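Local coordinates for protein acetyltransferase, GNAT family (Colwellia psychrerythraea, PDB 3IWG) that probably transfers an acyl group, most likely acetyl from a coenzyme A thioester, to an as yet unidentified acceptor, as GNAT-family enzymes do, at residues Q150-A158 with W168-L176. Residues are numbered along the deposited sequence; the frame is centred on the assembly and turned at random.
Sequences QLTAFVTFA and WLTQYYGNL
T170 OG1, hydrogen-bonded to the backbone O of E166 one turn earlier in its helix, meets V155 across the contact, lying 3.9 Å from V155 CG2. A chi1 of -55° sets OG1 beside the backbone N, where it reaches E166 O, and turns CG2 to L151 CD2, the two side chains crossing at about a right angle. Side-chain packing makes up most of the rest of the interface between 151-158 and 168-176. L151, extended from its helix with chi1 at 177°, carries CD1 to the 173-174 backbone of the partner helix, 3.4 Å from Y173 CB and equally near G174 N; where G174 has no side chain, CD1 lies against the backbone. V155 CG2 rests on the backbone between L169 and T170, 3.7 Å from T170 CA, and also meets the rim of the Y173 ring near its plane. Y173 is a knob in the hole formed by L151, F154, V155 and A158. Y173 CD2 lies 4.0 Å from F154 CB, and farther out A158 CB lies near the ring plane, 3.6 Å from Y173 CE2. L169 CG packs on the same A158 methyl. Replacing Y173 by an alanine would probably open a gap among L151, F154, V155 and A158, leaving the A158 methyl to L169 and I213. I213 of strand 207-214 touches A158 and Y173, and L182 of strand 182-187 touches F154 and Y173, which places this side of the pair on the strands. The axes of 151-158 and 168-176 approach to 9.2 Å, their directions 127° apart, as two consecutive helices joined by a short loop, consistent with the paired N-terminal helices α1 and α2 of the GNAT fold.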
ATOM      1  N   GLN A 150      -6.522   6.154 -12.797  1.00 29.65           N
ATOM      2  CA  GLN A 150      -6.307   7.472 -12.232  1.00 28.32           C
ATOM      3  C   GLN A 150      -5.385   7.452 -11.001  1.00 27.45           C
ATOM      4  O   GLN A 150      -5.183   8.486 -10.358  1.00 25.91           O
ATOM      5  CB  GLN A 150      -7.677   8.070 -11.827  1.00 28.67           C
ATOM      6  CG  GLN A 150      -8.740   8.048 -12.940  1.00 28.23           C
ATOM      7  CD  GLN A 150     -10.147   8.403 -12.448  1.00 28.42           C
ATOM      8  OE1 GLN A 150     -10.567   7.961 -11.401  1.00 31.80           O
ATOM      9  NE2 GLN A 150     -10.862   9.218 -13.203  1.00 29.43           N
ATOM     10  N   LEU A 151      -4.820   6.300 -10.651  1.00 26.28           N
ATOM     11  CA  LEU A 151      -4.026   6.261  -9.418  1.00 25.82           C
ATOM     12  C   LEU A 151      -2.943   7.301  -9.431  1.00 25.40           C
ATOM     13  O   LEU A 151      -2.713   7.958  -8.410  1.00 24.46           O
ATOM     14  CB  LEU A 151      -3.411   4.880  -9.196  1.00 25.93           C
ATOM     15  CG  LEU A 151      -2.482   4.579  -8.014  1.00 25.02           C
ATOM     16  CD1 LEU A 151      -3.144   4.744  -6.634  1.00 21.33           C
ATOM     17  CD2 LEU A 151      -1.952   3.109  -8.183  1.00 22.77           C
ATOM     18  N   THR A 152      -2.265   7.461 -10.573  1.00 25.69           N
ATOM     19  CA  THR A 152      -1.076   8.321 -10.583  1.00 26.56           C
ATOM     20  C   THR A 152      -1.498   9.774 -10.371  1.00 25.93           C
ATOM     21  O   THR A 152      -0.776  10.558  -9.735  1.00 26.36           O
ATOM     22  CB  THR A 152      -0.160   8.236 -11.884  1.00 27.25           C
ATOM     23  OG1 THR A 152       0.891   9.228 -11.756  1.00 27.01           O
ATOM     24  CG2 THR A 152      -0.946   8.573 -13.187  1.00 26.86           C
ATOM     25  N   ALA A 153      -2.647  10.141 -10.925  1.00 25.20           N
ATOM     26  CA  ALA A 153      -3.135  11.498 -10.746  1.00 25.78           C
ATOM     27  C   ALA A 153      -3.456  11.740  -9.266  1.00 25.70           C
ATOM     28  O   ALA A 153      -3.047  12.758  -8.686  1.00 26.49           O
ATOM     29  CB  ALA A 153      -4.351  11.744 -11.643  1.00 25.44           C
ATOM     30  N   PHE A 154      -4.110  10.783  -8.620  1.00 25.01           N
ATOM     31  CA  PHE A 154      -4.334  10.935  -7.183  1.00 24.62           C
ATOM     32  C   PHE A 154      -3.026  11.055  -6.396  1.00 24.87           C
ATOM     33  O   PHE A 154      -2.897  11.859  -5.476  1.00 25.01           O
ATOM     34  CB  PHE A 154      -5.194   9.798  -6.672  1.00 23.85           C
ATOM     35  CG  PHE A 154      -6.682  10.001  -6.903  1.00 23.62           C
ATOM     36  CD1 PHE A 154      -7.465  10.732  -6.001  1.00 22.78           C
ATOM     37  CD2 PHE A 154      -7.302   9.468  -8.002  1.00 20.70           C
ATOM     38  CE1 PHE A 154      -8.851  10.891  -6.230  1.00 23.48           C
ATOM     39  CE2 PHE A 154      -8.666   9.636  -8.229  1.00 21.60           C
ATOM     40  CZ  PHE A 154      -9.447  10.345  -7.358  1.00 19.38           C
ATOM     41  N   VAL A 155      -2.047  10.233  -6.744  1.00 25.89           N
ATOM     42  CA  VAL A 155      -0.752  10.198  -6.020  1.00 25.40           C
ATOM     43  C   VAL A 155      -0.027  11.520  -6.173  1.00 25.72           C
ATOM     44  O   VAL A 155       0.399  12.137  -5.185  1.00 26.01           O
ATOM     45  CB  VAL A 155       0.130   9.005  -6.491  1.00 25.53           C
ATOM     46  CG1 VAL A 155       1.618   9.207  -6.154  1.00 24.57           C
ATOM     47  CG2 VAL A 155      -0.436   7.659  -5.897  1.00 26.36           C
ATOM     48  N   THR A 156       0.055  11.985  -7.402  1.00 25.96           N
ATOM     49  CA  THR A 156       0.606  13.296  -7.663  1.00 27.30           C
ATOM     50  C   THR A 156      -0.156  14.406  -6.932  1.00 27.75           C
ATOM     51  O   THR A 156       0.447  15.293  -6.313  1.00 27.62           O
ATOM     52  CB  THR A 156       0.521  13.583  -9.158  1.00 28.11           C
ATOM     53  OG1 THR A 156       1.285  12.598  -9.849  1.00 28.32           O
ATOM     54  CG2 THR A 156       1.046  14.959  -9.465  1.00 29.67           C
ATOM     55  N   PHE A 157      -1.483  14.360  -7.004  1.00 27.47           N
ATOM     56  CA  PHE A 157      -2.290  15.336  -6.264  1.00 27.46           C
ATOM     57  C   PHE A 157      -1.971  15.332  -4.728  1.00 27.26           C
ATOM     58  O   PHE A 157      -1.683  16.375  -4.129  1.00 25.64           O
ATOM     59  CB  PHE A 157      -3.783  15.084  -6.546  1.00 27.61           C
ATOM     60  CG  PHE A 157      -4.690  16.023  -5.828  1.00 28.24           C
ATOM     61  CD1 PHE A 157      -5.301  15.632  -4.661  1.00 26.53           C
ATOM     62  CD2 PHE A 157      -4.905  17.314  -6.319  1.00 27.41           C
ATOM     63  CE1 PHE A 157      -6.124  16.479  -3.987  1.00 27.86           C
ATOM     64  CE2 PHE A 157      -5.729  18.166  -5.663  1.00 28.16           C
ATOM     65  CZ  PHE A 157      -6.337  17.764  -4.473  1.00 28.50           C
ATOM     66  N   ALA A 158      -1.939  14.151  -4.107  1.00 26.88           N
ATOM     67  CA  ALA A 158      -1.676  14.106  -2.687  1.00 26.73           C
ATOM     68  C   ALA A 158      -0.237  14.480  -2.381  1.00 27.95           C
ATOM     69  O   ALA A 158       0.010  15.199  -1.412  1.00 29.02           O
ATOM     70  CB  ALA A 158      -2.008  12.743  -2.110  1.00 26.35           C
ATOM     71  N   TRP A 168       4.765   5.347  -1.005  1.00 30.86           N
ATOM     72  CA  TRP A 168       3.731   5.087   0.009  1.00 29.64           C
ATOM     73  C   TRP A 168       2.285   5.351  -0.482  1.00 28.21           C
ATOM     74  O   TRP A 168       1.404   4.475  -0.410  1.00 27.54           O
ATOM     75  CB  TRP A 168       4.019   5.918   1.230  1.00 28.31           C
ATOM     76  CG  TRP A 168       3.228   5.494   2.367  1.00 30.73           C
ATOM     77  CD1 TRP A 168       3.541   4.516   3.247  1.00 29.30           C
ATOM     78  CD2 TRP A 168       1.952   6.005   2.764  1.00 30.75           C
ATOM     79  NE1 TRP A 168       2.563   4.398   4.179  1.00 31.02           N
ATOM     80  CE2 TRP A 168       1.560   5.283   3.896  1.00 30.17           C
ATOM     81  CE3 TRP A 168       1.094   6.986   2.252  1.00 29.83           C
ATOM     82  CZ2 TRP A 168       0.368   5.513   4.540  1.00 29.73           C
ATOM     83  CZ3 TRP A 168      -0.075   7.213   2.870  1.00 30.02           C
ATOM     84  CH2 TRP A 168      -0.434   6.503   4.026  1.00 30.45           C
ATOM     85  N   LEU A 169       2.073   6.551  -1.014  1.00 27.24           N
ATOM     86  CA  LEU A 169       0.781   6.929  -1.613  1.00 25.50           C
ATOM     87  C   LEU A 169       0.340   5.956  -2.687  1.00 24.33           C
ATOM     88  O   LEU A 169      -0.858   5.635  -2.792  1.00 23.44           O
ATOM     89  CB  LEU A 169       0.860   8.318  -2.188  1.00 24.72           C
ATOM     90  CG  LEU A 169       0.371   9.558  -1.474  1.00 26.30           C
ATOM     91  CD1 LEU A 169      -0.398   9.377  -0.168  1.00 23.08           C
ATOM     92  CD2 LEU A 169       1.491  10.581  -1.354  1.00 26.06           C
ATOM     93  N   THR A 170       1.286   5.446  -3.467  1.00 23.77           N
ATOM     94  CA  THR A 170       0.938   4.516  -4.524  1.00 23.44           C
ATOM     95  C   THR A 170       0.316   3.261  -3.933  1.00 24.55           C
ATOM     96  O   THR A 170      -0.686   2.729  -4.449  1.00 24.71           O
ATOM     97  CB  THR A 170       2.174   4.167  -5.399  1.00 24.91           C
ATOM     98  OG1 THR A 170       2.754   5.371  -5.905  1.00 22.93           O
ATOM     99  CG2 THR A 170       1.801   3.256  -6.585  1.00 23.57           C
ATOM    100  N   GLN A 171       0.856   2.796  -2.813  1.00 25.03           N
ATOM    101  CA  GLN A 171       0.270   1.605  -2.180  1.00 25.75           C
ATOM    102  C   GLN A 171      -1.008   1.938  -1.448  1.00 25.30           C
ATOM    103  O   GLN A 171      -1.992   1.233  -1.553  1.00 26.35           O
ATOM    104  CB  GLN A 171       1.255   0.921  -1.217  1.00 26.09           C
ATOM    105  CG  GLN A 171       2.524   0.300  -1.925  1.00 26.80           C
ATOM    106  CD  GLN A 171       2.198  -0.736  -3.000  1.00 26.00           C
ATOM    107  OE1 GLN A 171       1.374  -1.636  -2.813  1.00 26.71           O
ATOM    108  NE2 GLN A 171       2.884  -0.630  -4.117  1.00 23.25           N
ATOM    109  N   TYR A 172      -1.007   3.016  -0.703  1.00 25.32           N
ATOM    110  CA  TYR A 172      -2.180   3.354   0.124  1.00 25.80           C
ATOM    111  C   TYR A 172      -3.409   3.614  -0.746  1.00 25.92           C
ATOM    112  O   TYR A 172      -4.487   3.050  -0.539  1.00 26.56           O
ATOM    113  CB  TYR A 172      -1.861   4.578   0.920  1.00 26.18           C
ATOM    114  CG  TYR A 172      -2.986   5.097   1.729  1.00 27.34           C
ATOM    115  CD1 TYR A 172      -3.237   4.602   3.002  1.00 29.17           C
ATOM    116  CD2 TYR A 172      -3.784   6.124   1.245  1.00 27.25           C
ATOM    117  CE1 TYR A 172      -4.317   5.091   3.745  1.00 30.31           C
ATOM    118  CE2 TYR A 172      -4.856   6.601   1.957  1.00 25.22           C
ATOM    119  CZ  TYR A 172      -5.115   6.091   3.196  1.00 28.74           C
ATOM    120  OH  TYR A 172      -6.142   6.590   3.916  1.00 28.74           O
ATOM    121  N   TYR A 173      -3.190   4.394  -1.794  1.00 25.61           N
ATOM    122  CA  TYR A 173      -4.231   4.689  -2.743  1.00 25.48           C
ATOM    123  C   TYR A 173      -4.577   3.505  -3.623  1.00 25.25           C
ATOM    124  O   TYR A 173      -5.721   3.298  -3.910  1.00 24.82           O
ATOM    125  CB  TYR A 173      -3.873   5.922  -3.560  1.00 25.72           C
ATOM    126  CG  TYR A 173      -4.114   7.262  -2.918  1.00 23.73           C
ATOM    127  CD1 TYR A 173      -5.098   7.462  -1.943  1.00 23.84           C
ATOM    128  CD2 TYR A 173      -3.432   8.387  -3.388  1.00 27.34           C
ATOM    129  CE1 TYR A 173      -5.333   8.749  -1.412  1.00 23.47           C
ATOM    130  CE2 TYR A 173      -3.677   9.682  -2.875  1.00 26.16           C
ATOM    131  CZ  TYR A 173      -4.625   9.849  -1.906  1.00 24.55           C
ATOM    132  OH  TYR A 173      -4.829  11.125  -1.460  1.00 28.70           O
ATOM    133  N   GLY A 174      -3.612   2.667  -3.983  1.00 25.91           N
ATOM    134  CA  GLY A 174      -3.937   1.459  -4.771  1.00 25.32           C
ATOM    135  C   GLY A 174      -4.912   0.569  -4.025  1.00 25.38           C
ATOM    136  O   GLY A 174      -5.906   0.051  -4.544  1.00 25.64           O
ATOM    137  N   ASN A 175      -4.621   0.400  -2.759  1.00 25.36           N
ATOM    138  CA  ASN A 175      -5.479  -0.352  -1.910  1.00 24.43           C
ATOM    139  C   ASN A 175      -6.844   0.320  -1.730  1.00 24.23           C
ATOM    140  O   ASN A 175      -7.862  -0.354  -1.766  1.00 23.82           O
ATOM    141  CB  ASN A 175      -4.780  -0.543  -0.588  1.00 24.74           C
ATOM    142  CG  ASN A 175      -5.535  -1.469   0.329  1.00 27.32           C
ATOM    143  OD1 ASN A 175      -5.947  -1.053   1.376  1.00 27.74           O
ATOM    144  ND2 ASN A 175      -5.687  -2.737  -0.066  1.00 29.89           N
ATOM    145  N   LEU A 176      -6.912   1.642  -1.565  1.00 24.37           N
ATOM    146  CA  LEU A 176      -8.242   2.264  -1.421  1.00 24.37           C
ATOM    147  C   LEU A 176      -9.091   2.091  -2.694  1.00 23.76           C
ATOM    148  O   LEU A 176     -10.296   1.862  -2.630  1.00 21.99           O
ATOM    149  CB  LEU A 176      -8.116   3.720  -1.056  1.00 25.60           C
ATOM    150  CG  LEU A 176      -8.198   4.252   0.393  1.00 27.89           C
ATOM    151  CD1 LEU A 176      -7.786   3.321   1.517  1.00 26.45           C
ATOM    152  CD2 LEU A 176      -7.454   5.564   0.477  1.00 25.94           C
TER